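3-carboxy-cis,cis-muconate cycloisomerase (Pseudomonas putida, PDB 1RE5) is a largely helical enzyme of the lyase family, related to adenylosuccinate lyase, and assembles from four copies of its chain. Local coordinates at residues D[20-25]-D[58-63]; D[77-82]-D[104-109]; D[135-140]-D[440-445]; D[149-154]-D[255-260]; D[363-368]-D[390-395]. One frame throughout, in Å; residues are numbered along the deposited sequence.

Contact 1. Residues D[20-25]-D[58-63]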
# COMPACT_ATOMS: atom_id res chain seq x y z
N SER D 20 -8.10 10.81 21.32
CA SER D 20 -7.74 12.20 21.52
C SER D 20 -6.59 12.12 22.50
O SER D 20 -6.30 11.05 23.04
CB SER D 20 -8.91 12.95 22.16
OG SER D 20 -9.30 12.31 23.37
N ASP D 21 -5.93 13.24 22.75
CA ASP D 21 -4.84 13.22 23.70
C ASP D 21 -5.34 12.76 25.06
O ASP D 21 -4.72 11.94 25.74
CB ASP D 21 -4.22 14.60 23.82
CG ASP D 21 -3.54 15.02 22.55
OD1 ASP D 21 -2.74 14.20 22.04
OD2 ASP D 21 -3.81 16.14 22.08
N ARG D 22 -6.50 13.28 25.45
CA ARG D 22 -7.09 12.94 26.72
C ARG D 22 -7.29 11.43 26.83
O ARG D 22 -6.95 10.83 27.84
CB ARG D 22 -8.43 13.65 26.86
CG ARG D 22 -9.08 13.56 28.24
CD ARG D 22 -10.50 13.03 28.10
NE ARG D 22 -10.52 11.57 28.02
CZ ARG D 22 -11.32 10.87 27.22
NH1 ARG D 22 -12.15 11.49 26.41
NH2 ARG D 22 -11.29 9.54 27.24
N GLY D 23 -7.83 10.83 25.77
CA GLY D 23 -8.07 9.40 25.78
C GLY D 23 -6.80 8.58 25.86
O GLY D 23 -6.73 7.56 26.54
N ARG D 24 -5.78 9.05 25.15
CA ARG D 24 -4.50 8.37 25.14
C ARG D 24 -3.89 8.40 26.55
O ARG D 24 -3.50 7.37 27.10
CB ARG D 24 -3.58 9.06 24.13
CG ARG D 24 -2.22 8.45 23.99
CD ARG D 24 -1.61 8.89 22.68
NE ARG D 24 -1.69 7.85 21.66
CZ ARG D 24 -1.58 8.08 20.36
NH1 ARG D 24 -1.40 9.32 19.92
NH2 ARG D 24 -1.64 7.08 19.50
N LEU D 25 -3.82 9.61 27.12
CA LEU D 25 -3.30 9.81 28.46
C LEU D 25 -4.07 8.96 29.46
O LEU D 25 -3.48 8.21 30.23
CB LEU D 25 -3.42 11.29 28.85
CG LEU D 25 -2.18 12.20 28.74
CD1 LEU D 25 -1.11 11.59 27.83
CD2 LEU D 25 -2.62 13.54 28.23
N GLN D 58 -5.64 11.11 36.54
CA GLN D 58 -6.73 11.76 35.83
C GLN D 58 -6.08 12.63 34.74
O GLN D 58 -5.29 13.53 35.03
CB GLN D 58 -7.56 12.60 36.81
N ALA D 59 -6.40 12.35 33.48
CA ALA D 59 -5.84 13.08 32.34
C ALA D 59 -5.91 14.60 32.45
O ALA D 59 -4.99 15.30 32.06
CB ALA D 59 -6.52 12.64 31.04
N GLU D 60 -7.02 15.09 32.98
CA GLU D 60 -7.25 16.52 33.14
C GLU D 60 -6.11 17.25 33.85
O GLU D 60 -5.81 18.41 33.56
CB GLU D 60 -8.55 16.75 33.91
CG GLU D 60 -9.79 16.07 33.31
CD GLU D 60 -9.69 14.53 33.26
OE1 GLU D 60 -9.32 13.92 34.29
OE2 GLU D 60 -9.99 13.94 32.19
N ARG D 61 -5.47 16.57 34.80
CA ARG D 61 -4.40 17.17 35.59
C ARG D 61 -3.07 17.39 34.87
O ARG D 61 -2.14 17.94 35.46
CB ARG D 61 -4.16 16.33 36.86
N TYR D 62 -2.98 17.00 33.60
CA TYR D 62 -1.72 17.14 32.88
C TYR D 62 -1.71 18.08 31.69
O TYR D 62 -2.74 18.35 31.08
CB TYR D 62 -1.22 15.76 32.48
CG TYR D 62 -1.07 14.86 33.67
CD1 TYR D 62 -2.13 14.06 34.12
CD2 TYR D 62 0.13 14.82 34.39
CE1 TYR D 62 -1.99 13.26 35.25
CE2 TYR D 62 0.27 14.03 35.53
CZ TYR D 62 -0.79 13.25 35.95
OH TYR D 62 -0.63 12.48 37.07
N ASP D 63 -0.53 18.57 31.35
CA ASP D 63 -0.41 19.49 30.24
C ASP D 63 0.19 18.85 28.99
O ASP D 63 1.39 18.57 28.89
CB ASP D 63 0.40 20.71 30.68
CG ASP D 63 0.75 21.61 29.54
OD1 ASP D 63 -0.07 21.75 28.61
OD2 ASP D 63 1.85 22.18 29.57

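Contact 2. Residues D[77-82]-D[104-109]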
# COMPACT_ATOMS: atom_id res chain seq x y z
N SER D 77 5.92 8.09 24.93
CA SER D 77 5.01 8.87 25.76
C SER D 77 5.01 8.48 27.23
O SER D 77 4.75 9.30 28.10
CB SER D 77 3.60 8.73 25.20
OG SER D 77 3.30 7.36 24.98
N ALA D 78 5.29 7.21 27.52
CA ALA D 78 5.29 6.73 28.89
C ALA D 78 6.21 7.46 29.85
O ALA D 78 5.75 7.96 30.88
CB ALA D 78 5.61 5.23 28.92
N ILE D 79 7.50 7.54 29.54
CA ILE D 79 8.40 8.20 30.49
C ILE D 79 8.07 9.66 30.83
O ILE D 79 8.15 10.04 32.00
CB ILE D 79 9.92 8.07 30.09
CG1 ILE D 79 10.35 9.22 29.21
CG2 ILE D 79 10.18 6.74 29.41
CD1 ILE D 79 11.85 9.28 29.01
N PRO D 80 7.69 10.49 29.85
CA PRO D 80 7.39 11.86 30.26
C PRO D 80 6.12 11.92 31.10
O PRO D 80 5.99 12.77 31.98
CB PRO D 80 7.23 12.60 28.94
CG PRO D 80 8.11 11.84 28.03
CD PRO D 80 7.76 10.41 28.38
N LEU D 81 5.19 11.01 30.83
CA LEU D 81 3.95 10.99 31.59
C LEU D 81 4.22 10.53 33.01
O LEU D 81 3.76 11.16 33.97
CB LEU D 81 2.94 10.05 30.95
CG LEU D 81 1.64 9.94 31.76
CD1 LEU D 81 0.96 11.30 31.77
CD2 LEU D 81 0.73 8.88 31.19
N VAL D 82 4.95 9.42 33.13
CA VAL D 82 5.28 8.86 34.43
C VAL D 82 6.02 9.89 35.28
O VAL D 82 5.72 10.05 36.46
CB VAL D 82 6.15 7.58 34.29
CG1 VAL D 82 6.64 7.13 35.65
CG2 VAL D 82 5.32 6.46 33.66
N ALA D 104 7.48 -1.94 35.79
CA ALA D 104 6.95 -1.89 34.43
C ALA D 104 7.83 -1.07 33.50
O ALA D 104 8.56 -0.17 33.92
CB ALA D 104 5.53 -1.30 34.46
N THR D 105 7.74 -1.39 32.21
CA THR D 105 8.52 -0.68 31.21
C THR D 105 7.56 0.25 30.48
O THR D 105 6.35 0.09 30.59
CB THR D 105 9.21 -1.69 30.24
OG1 THR D 105 10.11 -1.00 29.38
CG2 THR D 105 8.19 -2.44 29.42
N SER D 106 8.08 1.23 29.76
CA SER D 106 7.25 2.19 29.02
C SER D 106 6.20 1.53 28.11
O SER D 106 5.02 1.89 28.14
CB SER D 106 8.14 3.11 28.19
OG SER D 106 8.95 3.93 29.01
N GLN D 107 6.63 0.57 27.30
CA GLN D 107 5.70 -0.09 26.39
C GLN D 107 4.54 -0.79 27.12
O GLN D 107 3.45 -0.91 26.56
CB GLN D 107 6.45 -1.09 25.49
CG GLN D 107 5.59 -1.57 24.33
CD GLN D 107 6.32 -2.46 23.36
OE1 GLN D 107 5.75 -2.90 22.36
NE2 GLN D 107 7.58 -2.73 23.64
N ASP D 108 4.77 -1.25 28.34
CA ASP D 108 3.71 -1.91 29.10
C ASP D 108 2.56 -0.94 29.27
O ASP D 108 1.39 -1.29 29.06
CB ASP D 108 4.19 -2.33 30.48
CG ASP D 108 5.20 -3.45 30.43
OD1 ASP D 108 5.04 -4.36 29.60
OD2 ASP D 108 6.16 -3.43 31.23
N ALA D 109 2.89 0.30 29.65
CA ALA D 109 1.87 1.32 29.86
C ALA D 109 1.22 1.76 28.56
O ALA D 109 0.00 1.93 28.47
CB ALA D 109 2.48 2.52 30.56

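Contact 3. Residues D[135-140]-D[440-445]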
# COMPACT_ATOMS: atom_id res chain seq x y z
N THR D 135 -31.22 -1.97 10.54
CA THR D 135 -31.91 -1.13 9.58
C THR D 135 -31.75 -1.63 8.16
O THR D 135 -32.66 -1.49 7.33
CB THR D 135 -31.46 0.36 9.66
OG1 THR D 135 -30.72 0.70 8.49
CG2 THR D 135 -30.62 0.60 10.88
N LEU D 136 -30.59 -2.21 7.87
CA LEU D 136 -30.32 -2.74 6.53
C LEU D 136 -31.19 -3.95 6.30
O LEU D 136 -31.65 -4.22 5.19
CB LEU D 136 -28.86 -3.13 6.43
CG LEU D 136 -28.10 -2.71 5.18
CD1 LEU D 136 -28.41 -1.27 4.85
CD2 LEU D 136 -26.62 -2.90 5.46
N SER D 137 -31.43 -4.69 7.39
CA SER D 137 -32.26 -5.88 7.37
C SER D 137 -33.71 -5.54 7.00
O SER D 137 -34.34 -6.25 6.22
CB SER D 137 -32.23 -6.54 8.74
OG SER D 137 -33.19 -7.56 8.81
N GLN D 138 -34.23 -4.46 7.57
CA GLN D 138 -35.59 -4.04 7.30
C GLN D 138 -35.77 -3.59 5.85
O GLN D 138 -36.70 -4.00 5.17
CB GLN D 138 -35.97 -2.90 8.24
CG GLN D 138 -35.89 -3.27 9.69
CD GLN D 138 -36.60 -2.28 10.58
OE1 GLN D 138 -36.62 -2.43 11.80
NE2 GLN D 138 -37.20 -1.25 9.97
N GLN D 139 -34.86 -2.74 5.39
CA GLN D 139 -34.88 -2.26 4.01
C GLN D 139 -34.81 -3.44 3.04
O GLN D 139 -35.50 -3.47 2.03
CB GLN D 139 -33.70 -1.32 3.77
CG GLN D 139 -33.68 -0.08 4.64
CD GLN D 139 -34.72 0.94 4.22
OE1 GLN D 139 -34.67 2.10 4.64
NE2 GLN D 139 -35.68 0.53 3.40
N ALA D 140 -33.98 -4.43 3.35
CA ALA D 140 -33.86 -5.60 2.50
C ALA D 140 -35.24 -6.24 2.36
O ALA D 140 -35.71 -6.51 1.26
CB ALA D 140 -32.87 -6.60 3.10
N ARG D 440 -32.60 -15.69 3.46
CA ARG D 440 -31.46 -16.33 4.09
C ARG D 440 -30.58 -15.33 4.83
O ARG D 440 -30.16 -15.57 5.96
CB ARG D 440 -30.63 -17.07 3.05
CG ARG D 440 -31.39 -18.11 2.28
CD ARG D 440 -30.45 -18.81 1.33
NE ARG D 440 -30.41 -20.24 1.56
CZ ARG D 440 -29.29 -20.96 1.59
NH1 ARG D 440 -28.11 -20.39 1.42
NH2 ARG D 440 -29.35 -22.27 1.77
N ALA D 441 -30.28 -14.21 4.18
CA ALA D 441 -29.43 -13.19 4.80
C ALA D 441 -30.05 -12.63 6.07
O ALA D 441 -29.37 -12.50 7.09
CB ALA D 441 -29.16 -12.07 3.80
N VAL D 442 -31.34 -12.28 6.01
CA VAL D 442 -32.03 -11.71 7.17
C VAL D 442 -32.12 -12.77 8.24
O VAL D 442 -31.95 -12.49 9.43
CB VAL D 442 -33.44 -11.24 6.79
CG1 VAL D 442 -34.22 -10.85 8.04
CG2 VAL D 442 -33.34 -10.07 5.83
N SER D 443 -32.37 -14.00 7.82
CA SER D 443 -32.46 -15.13 8.74
C SER D 443 -31.18 -15.22 9.57
O SER D 443 -31.20 -15.19 10.79
CB SER D 443 -32.66 -16.41 7.94
OG SER D 443 -32.73 -17.53 8.80
N GLU D 444 -30.05 -15.33 8.88
CA GLU D 444 -28.76 -15.43 9.51
C GLU D 444 -28.47 -14.23 10.43
O GLU D 444 -27.81 -14.36 11.45
CB GLU D 444 -27.69 -15.54 8.44
CG GLU D 444 -26.50 -16.31 8.86
CD GLU D 444 -25.53 -16.50 7.73
OE1 GLU D 444 -24.92 -15.49 7.27
OE2 GLU D 444 -25.39 -17.67 7.28
N HIS D 445 -28.97 -13.06 10.03
CA HIS D 445 -28.79 -11.85 10.82
C HIS D 445 -29.51 -12.00 12.16
O HIS D 445 -29.00 -11.56 13.19
CB HIS D 445 -29.33 -10.63 10.06
CG HIS D 445 -29.57 -9.43 10.93
ND1 HIS D 445 -28.56 -8.74 11.56
CD2 HIS D 445 -30.73 -8.83 11.30
CE1 HIS D 445 -29.08 -7.76 12.28
NE2 HIS D 445 -30.40 -7.79 12.14

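Contact 4. Residues D[149-154]-D[255-260]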
# COMPACT_ATOMS: atom_id res chain seq x y z
N VAL D 149 -32.99 -3.55 -12.89
CA VAL D 149 -32.17 -4.30 -13.83
C VAL D 149 -30.83 -4.71 -13.21
O VAL D 149 -30.29 -4.01 -12.36
CB VAL D 149 -31.86 -3.47 -15.12
CG1 VAL D 149 -30.88 -2.31 -14.79
CG2 VAL D 149 -31.29 -4.39 -16.20
N GLY D 150 -30.30 -5.85 -13.64
CA GLY D 150 -29.02 -6.29 -13.13
C GLY D 150 -27.92 -5.57 -13.90
O GLY D 150 -28.06 -5.32 -15.09
N ARG D 151 -26.84 -5.21 -13.23
CA ARG D 151 -25.76 -4.53 -13.92
C ARG D 151 -24.45 -5.29 -13.76
O ARG D 151 -23.92 -5.48 -12.67
CB ARG D 151 -25.63 -3.10 -13.40
CG ARG D 151 -26.91 -2.31 -13.58
CD ARG D 151 -26.80 -0.89 -13.06
NE ARG D 151 -28.07 -0.46 -12.48
CZ ARG D 151 -29.00 0.24 -13.11
NH1 ARG D 151 -28.81 0.62 -14.36
NH2 ARG D 151 -30.12 0.56 -12.48
N THR D 152 -23.95 -5.73 -14.91
CA THR D 152 -22.74 -6.51 -15.06
C THR D 152 -21.73 -5.73 -15.90
O THR D 152 -22.01 -5.39 -17.05
CB THR D 152 -23.10 -7.76 -15.79
OG1 THR D 152 -23.59 -8.72 -14.86
CG2 THR D 152 -21.93 -8.25 -16.55
N TRP D 153 -20.54 -5.48 -15.36
CA TRP D 153 -19.54 -4.69 -16.09
C TRP D 153 -20.22 -3.38 -16.52
O TRP D 153 -19.97 -2.86 -17.59
CB TRP D 153 -19.05 -5.42 -17.35
CG TRP D 153 -18.27 -6.70 -17.12
CD1 TRP D 153 -18.70 -7.80 -16.44
CD2 TRP D 153 -17.00 -7.05 -17.69
NE1 TRP D 153 -17.78 -8.82 -16.56
CE2 TRP D 153 -16.73 -8.39 -17.33
CE3 TRP D 153 -16.07 -6.37 -18.49
CZ2 TRP D 153 -15.57 -9.05 -17.72
CZ3 TRP D 153 -14.91 -7.03 -18.88
CH2 TRP D 153 -14.68 -8.36 -18.50
N LEU D 154 -21.11 -2.88 -15.67
CA LEU D 154 -21.86 -1.66 -15.94
C LEU D 154 -22.82 -1.79 -17.14
O LEU D 154 -23.31 -0.79 -17.65
CB LEU D 154 -20.92 -0.48 -16.12
CG LEU D 154 -20.16 -0.10 -14.84
CD1 LEU D 154 -19.08 0.91 -15.12
CD2 LEU D 154 -21.14 0.45 -13.83
N SER D 255 -23.81 5.82 -5.25
CA SER D 255 -23.41 6.89 -6.15
C SER D 255 -23.77 6.56 -7.59
O SER D 255 -24.14 7.45 -8.35
CB SER D 255 -21.91 7.18 -6.03
OG SER D 255 -21.14 6.17 -6.65
N LEU D 256 -23.68 5.29 -7.97
CA LEU D 256 -24.04 4.90 -9.35
C LEU D 256 -25.55 4.92 -9.56
O LEU D 256 -26.02 5.23 -10.67
CB LEU D 256 -23.49 3.51 -9.68
CG LEU D 256 -21.97 3.49 -9.83
CD1 LEU D 256 -21.49 2.07 -9.76
CD2 LEU D 256 -21.57 4.14 -11.15
N LEU D 257 -26.30 4.60 -8.51
CA LEU D 257 -27.75 4.60 -8.60
C LEU D 257 -28.28 6.03 -8.56
O LEU D 257 -29.40 6.30 -9.03
CB LEU D 257 -28.38 3.77 -7.46
CG LEU D 257 -28.12 2.26 -7.53
CD1 LEU D 257 -28.80 1.56 -6.37
CD2 LEU D 257 -28.64 1.72 -8.84
N MET D 258 -27.49 6.94 -8.01
CA MET D 258 -27.88 8.35 -7.95
C MET D 258 -27.50 9.10 -9.24
O MET D 258 -27.81 10.29 -9.37
CB MET D 258 -27.24 9.05 -6.77
CG MET D 258 -28.16 9.24 -5.62
SD MET D 258 -27.38 10.19 -4.31
CE MET D 258 -27.67 11.81 -4.87
N GLN D 259 -26.81 8.43 -10.16
CA GLN D 259 -26.40 9.04 -11.43
C GLN D 259 -27.63 9.60 -12.12
O GLN D 259 -28.70 9.01 -12.05
CB GLN D 259 -25.80 8.01 -12.39
CG GLN D 259 -24.31 7.81 -12.32
CD GLN D 259 -23.85 6.82 -13.39
OE1 GLN D 259 -24.26 5.67 -13.39
NE2 GLN D 259 -22.99 7.28 -14.30
N THR D 260 -27.46 10.72 -12.81
CA THR D 260 -28.58 11.35 -13.50
C THR D 260 -29.22 10.41 -14.52
O THR D 260 -30.44 10.40 -14.67
CB THR D 260 -28.14 12.62 -14.22
OG1 THR D 260 -27.57 13.52 -13.26
CG2 THR D 260 -29.34 13.27 -14.90

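Contact 5. Residues D[363-368]-D[390-395]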
# COMPACT_ATOMS: atom_id res chain seq x y z
N GLN D 363 -35.06 -2.61 -24.37
CA GLN D 363 -36.30 -3.08 -24.98
C GLN D 363 -36.57 -4.57 -24.90
O GLN D 363 -36.86 -5.20 -25.90
CB GLN D 363 -36.34 -2.62 -26.43
CG GLN D 363 -36.35 -1.10 -26.55
CD GLN D 363 -36.39 -0.63 -27.98
OE1 GLN D 363 -35.51 -0.97 -28.79
NE2 GLN D 363 -37.40 0.16 -28.31
N GLY D 364 -36.48 -5.11 -23.69
CA GLY D 364 -36.74 -6.53 -23.47
C GLY D 364 -35.63 -7.49 -23.85
O GLY D 364 -35.74 -8.67 -23.57
N LEU D 365 -34.57 -7.02 -24.49
CA LEU D 365 -33.49 -7.91 -24.88
C LEU D 365 -32.84 -8.57 -23.67
O LEU D 365 -32.24 -9.64 -23.77
CB LEU D 365 -32.43 -7.15 -25.68
CG LEU D 365 -32.84 -6.77 -27.11
CD1 LEU D 365 -31.77 -5.91 -27.75
CD2 LEU D 365 -33.03 -8.04 -27.92
N VAL D 366 -32.96 -7.92 -22.52
CA VAL D 366 -32.38 -8.42 -21.29
C VAL D 366 -33.22 -9.59 -20.71
O VAL D 366 -32.82 -10.27 -19.77
CB VAL D 366 -32.26 -7.27 -20.25
CG1 VAL D 366 -33.47 -7.24 -19.33
CG2 VAL D 366 -30.97 -7.41 -19.47
N LEU D 367 -34.38 -9.80 -21.31
CA LEU D 367 -35.29 -10.84 -20.88
C LEU D 367 -35.38 -11.93 -21.95
O LEU D 367 -36.19 -12.84 -21.84
CB LEU D 367 -36.67 -10.24 -20.63
CG LEU D 367 -37.17 -10.16 -19.19
CD1 LEU D 367 -36.01 -10.02 -18.24
CD2 LEU D 367 -38.16 -8.99 -19.05
N ALA D 368 -34.54 -11.82 -22.97
CA ALA D 368 -34.54 -12.81 -24.05
C ALA D 368 -34.40 -14.22 -23.50
O ALA D 368 -35.09 -15.14 -23.95
CB ALA D 368 -33.40 -12.53 -25.00
N GLN D 390 -33.54 -14.37 -34.33
CA GLN D 390 -34.16 -13.68 -35.45
C GLN D 390 -35.02 -12.53 -34.96
O GLN D 390 -34.98 -11.43 -35.51
CB GLN D 390 -35.00 -14.67 -36.26
CG GLN D 390 -35.68 -14.09 -37.48
CD GLN D 390 -36.58 -15.09 -38.18
OE1 GLN D 390 -36.12 -16.12 -38.68
NE2 GLN D 390 -37.88 -14.81 -38.20
N CYS D 391 -35.80 -12.78 -33.91
CA CYS D 391 -36.67 -11.75 -33.34
C CYS D 391 -35.89 -10.63 -32.68
O CYS D 391 -36.31 -9.47 -32.71
CB CYS D 391 -37.62 -12.36 -32.30
SG CYS D 391 -39.06 -13.20 -32.98
N CYS D 392 -34.75 -10.96 -32.07
CA CYS D 392 -33.93 -9.95 -31.43
C CYS D 392 -33.25 -9.09 -32.49
O CYS D 392 -33.28 -7.86 -32.42
CB CYS D 392 -32.88 -10.61 -30.52
SG CYS D 392 -33.56 -11.26 -28.96
N GLN D 393 -32.66 -9.74 -33.49
CA GLN D 393 -31.99 -9.03 -34.57
C GLN D 393 -32.96 -8.02 -35.19
O GLN D 393 -32.56 -6.94 -35.61
CB GLN D 393 -31.50 -10.03 -35.63
N ARG D 394 -34.24 -8.39 -35.22
CA ARG D 394 -35.27 -7.53 -35.79
C ARG D 394 -35.68 -6.42 -34.82
O ARG D 394 -35.74 -5.25 -35.19
CB ARG D 394 -36.49 -8.36 -36.17
N ALA D 395 -35.96 -6.79 -33.57
CA ALA D 395 -36.36 -5.82 -32.57
C ALA D 395 -35.35 -4.69 -32.53
O ALA D 395 -35.67 -3.56 -32.13
CB ALA D 395 -36.45 -6.48 -31.20

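Contact 1. Residues D[20-25]-D[58-63]
Arg22 turns its CG away from its backbone N and beside its carbonyl carbon (chi1 -171°). This brings the first part of the chain up to Ala59, while bends at chi2 and chi3 turn the guanidinium away from Ala59. Glu60 sets out away from residues 20-25. A bend at chi2 then folds its carboxylate back alongside Arg22.

Ala59 is the centre of the contact, and its CB points at the opposing helical turn. There it meets Arg22 O at 3.7 Å and Arg22 CG at 3.9 Å. The same methyl lies 4.0 Å from Leu25 CB, one turn on. Around Ala59 the contact is therefore aliphatic, with one backbone carbonyl taking part.

Arg22 and Glu60 run side by side and point the same way, their end groups 28° apart in plane. Glu60 OE2 touches Arg22 CG at 4.1 Å, but its distance to Arg22 NE is 4.8 Å. The opposite charges should attract weakly without pairing. Arg22 NH1 instead makes a salt bridge to Glu17.

Ser20 caps the helix that carries Arg22 and Leu25. Its OG accepts from Gly23 N at 3.2 Å, and the bond is fairly straight at 160°. Across the contact, Ala59 N bonds to the side chain of Gln26 on the same helix.

Leu5 of the second subunit packs on Leu25. The contact joins the start of helix 21-40 to the link between helices 47-56 and 64-74. Tyr62 packs on helix 78-92, and Leu25 also touches Thr64 at the start of helix 64-74.

Contact 2. Residues D[77-82]-D[104-109]
Apolar packing between Ala78 and Ser106 makes up most of this contact. The two residues face each other where the helical backbones come nearest, with CA atoms 4.9 Å apart. Ala78 CB lies 3.4 Å from Ser106 CB and 3.5 Å from Ser106 CA. The small side chains let the backbones approach this closely. One turn along the second helix, Ala109 CB reaches Ala78 CB at 4.5 Å. The Ala78 methyl thus sits against one side of the turn from Ser106 to Ala109.

The Ser106 hydroxyl also joins in packing. Its OG, set beside the backbone N of its own residue (chi1 -65°), lies 3.6 Å from Ala78 CB. It also meets the gamma methyl CG2 of Ile79. The longer branch of Ile79 leads away, so the short branch makes the contact.

Hydrogen bonds do not cross between the segments. The polar bonds nearby lie within each segment or run to other parts of the chain. Val82 N bonds to Ala78 O at 2.8 Å, and Ile79 N to the side chain of Asn76. In the second segment, Asp108 OD1 bonds to the backbone N of Gly193.

Ser77 packs on Phe6 of the second subunit. The contact brings the first turn of helix 106-142 against the beginning of helix 78-92. Helix 21-40 packs on both, through Met28 on Leu81 and Phe31 on Ala109. Helix 64-74 covers another side of helix 78-92, where Pro80 touches Ala70 and Ala74.

Contact 3. Residues D[135-140]-D[440-445]
Val442 is the first residue of 440-445 to touch 135-140. Its CG1 lies 3.5 Å from Ser137 OG. Its other methyl, CG2, packs on two residues, at 4.0 Å from Ser137 O and 4.4 Å from Ala140 CB. Both methyls therefore lie against Ser137, and CG2 also reaches on to the next helical turn.

One turn on comes His445. Its ring is swung away from its backbone N (chi1 162°), which sends it across to the neighbouring helix. CD2 is the leading ring atom. It meets both Ser137 CB and Ser137 OG at 3.7 Å, and the hydroxyl approaches the ring obliquely. Ser137 OG thus touches both Val442 and His445 by van der Waals contact. The polar end of the ring is held from nearby, since His445 NE2 hydrogen-bonds Asp134 OD1, a turn before Ser137.

Another side of 440-445 faces the third subunit. There Ala441 packs on Gln224 and Glu444 on Glu223 of that subunit.

The two helical segments run nearly antiparallel, at 151°, with axes 10.1 Å apart. The helices pack side by side, with small Ser137 and Ala140 facing the larger Val442 and His445. The C-terminal helix 434-449 lies along helix 106-142, which also packs on helices 162-187 and 319-347. Such long, roughly aligned helices are characteristic of the central bundle of the fumarase/aspartase superfamily.

Contact 4. Residues D[149-154]-D[255-260]
The guanidinium of Arg151 meets Leu257 obliquely, with Arg151 NH2 4.1 Å from Leu257 CD2. One face of this flat group is covered by Val149, two residues earlier in the same strand, whose CG1 sits 3.5 Å above the plane and over its centre. The aliphatic chain of Arg151 is extended at chi2 (180°) and bends at chi3, which places the head group between Val149 and the end of helix 231-257.

The charge of Arg151 is met by one carboxylate of its own chain and one of another subunit. NH2 forms a salt bridge with Glu264, and NH1 forms one with Glu261 of the fourth subunit. These two carboxylates should fix the rotation of the buried group and balance its charge. The methyl of Leu257 adds a van der Waals contact.

A second, separate touch is purely apolar. Leu154 and Leu256 meet through one terminal methyl each, Leu154 CD2 to Leu256 CD1 at 4.4 Å. Their CA atoms are 9.6 Å apart, so the side chains bridge a wide backbone separation.

Trp153 and Leu154 both have left-handed backbone conformations, consistent with a type I' turn. Trp153 meets the ring of His321 of the third subunit with planes at about 90°. Leu256 packs on His313 of the third subunit.

The contact joins a small antiparallel sheet to the C-terminal end of helix 231-257. Strand 147-152 is the middle one of the three and continues through the turn into strand 155-157. Leu257 also packs on Val265 in strand 265-266.

Contact 5. Residues D[363-368]-D[390-395]
Cys392 reaches from helix 390-395 to Leu365 and Ala368. Its CB points at the other segment and meets Leu365 CD2 at 3.7 Å. From there SG turns to the side of its own backbone N (chi1 -75°). The sulfur ends in apolar contact, at 3.4 Å from Leu365 CD2 and 4.2 Å from Ala368 CB. Both atoms of the side chain beyond CA therefore touch the loop.

Leu365 supplies the opposing methyl. Its CG also lies beside the backbone N, and the second torsion is extended (chi2 174°). The chain leaves the backbone at an angle to the helix, but CD2 swings round to it. Ala368 adds its methyl one turn later. Cys392 thus packs against two apolar groups from a single short helical turn, and no hydrogen bond crosses the contact.

Residues 365-367 form a 3-10 turn, tightened by a bond from Leu367 N to Gly364 O at 2.9 Å. This turn leads directly into helix 368-378. On the other side of the contact, Cys392 also packs on Leu402 of helix 402-407.

The contact is hydrophobic packing within the small all-helical C-terminal region of the adenylosuccinate lyase family. The loop also faces the fourth subunit. Leu365 packs on Met279 and Val366 on Pro280 of that subunit, within the SSxMPxKxN signature sequence of this superfamily.

Overall arrangement
Contacts 1 and 2 are partly buried and neighbours, their centres 14 Å apart, near one end of the long chain. Both rest on small methyl groups between short helical turns. Contacts 3, 4 and 5 are buried. Contact 3 is closest to the chain's centre and packs long helices. It shares helix 106-142 with contact 2, although their centres are 46 Å apart. Contact 4 differs in chemistry, with a buried arginine whose charge is met partly by another subunit. Contact 5 lies at the far end in the C-terminal region, about 69 Å from contact 1 between centres, and is apolar with a sulfur. Contacts 4 and 5 both touch the fourth subunit.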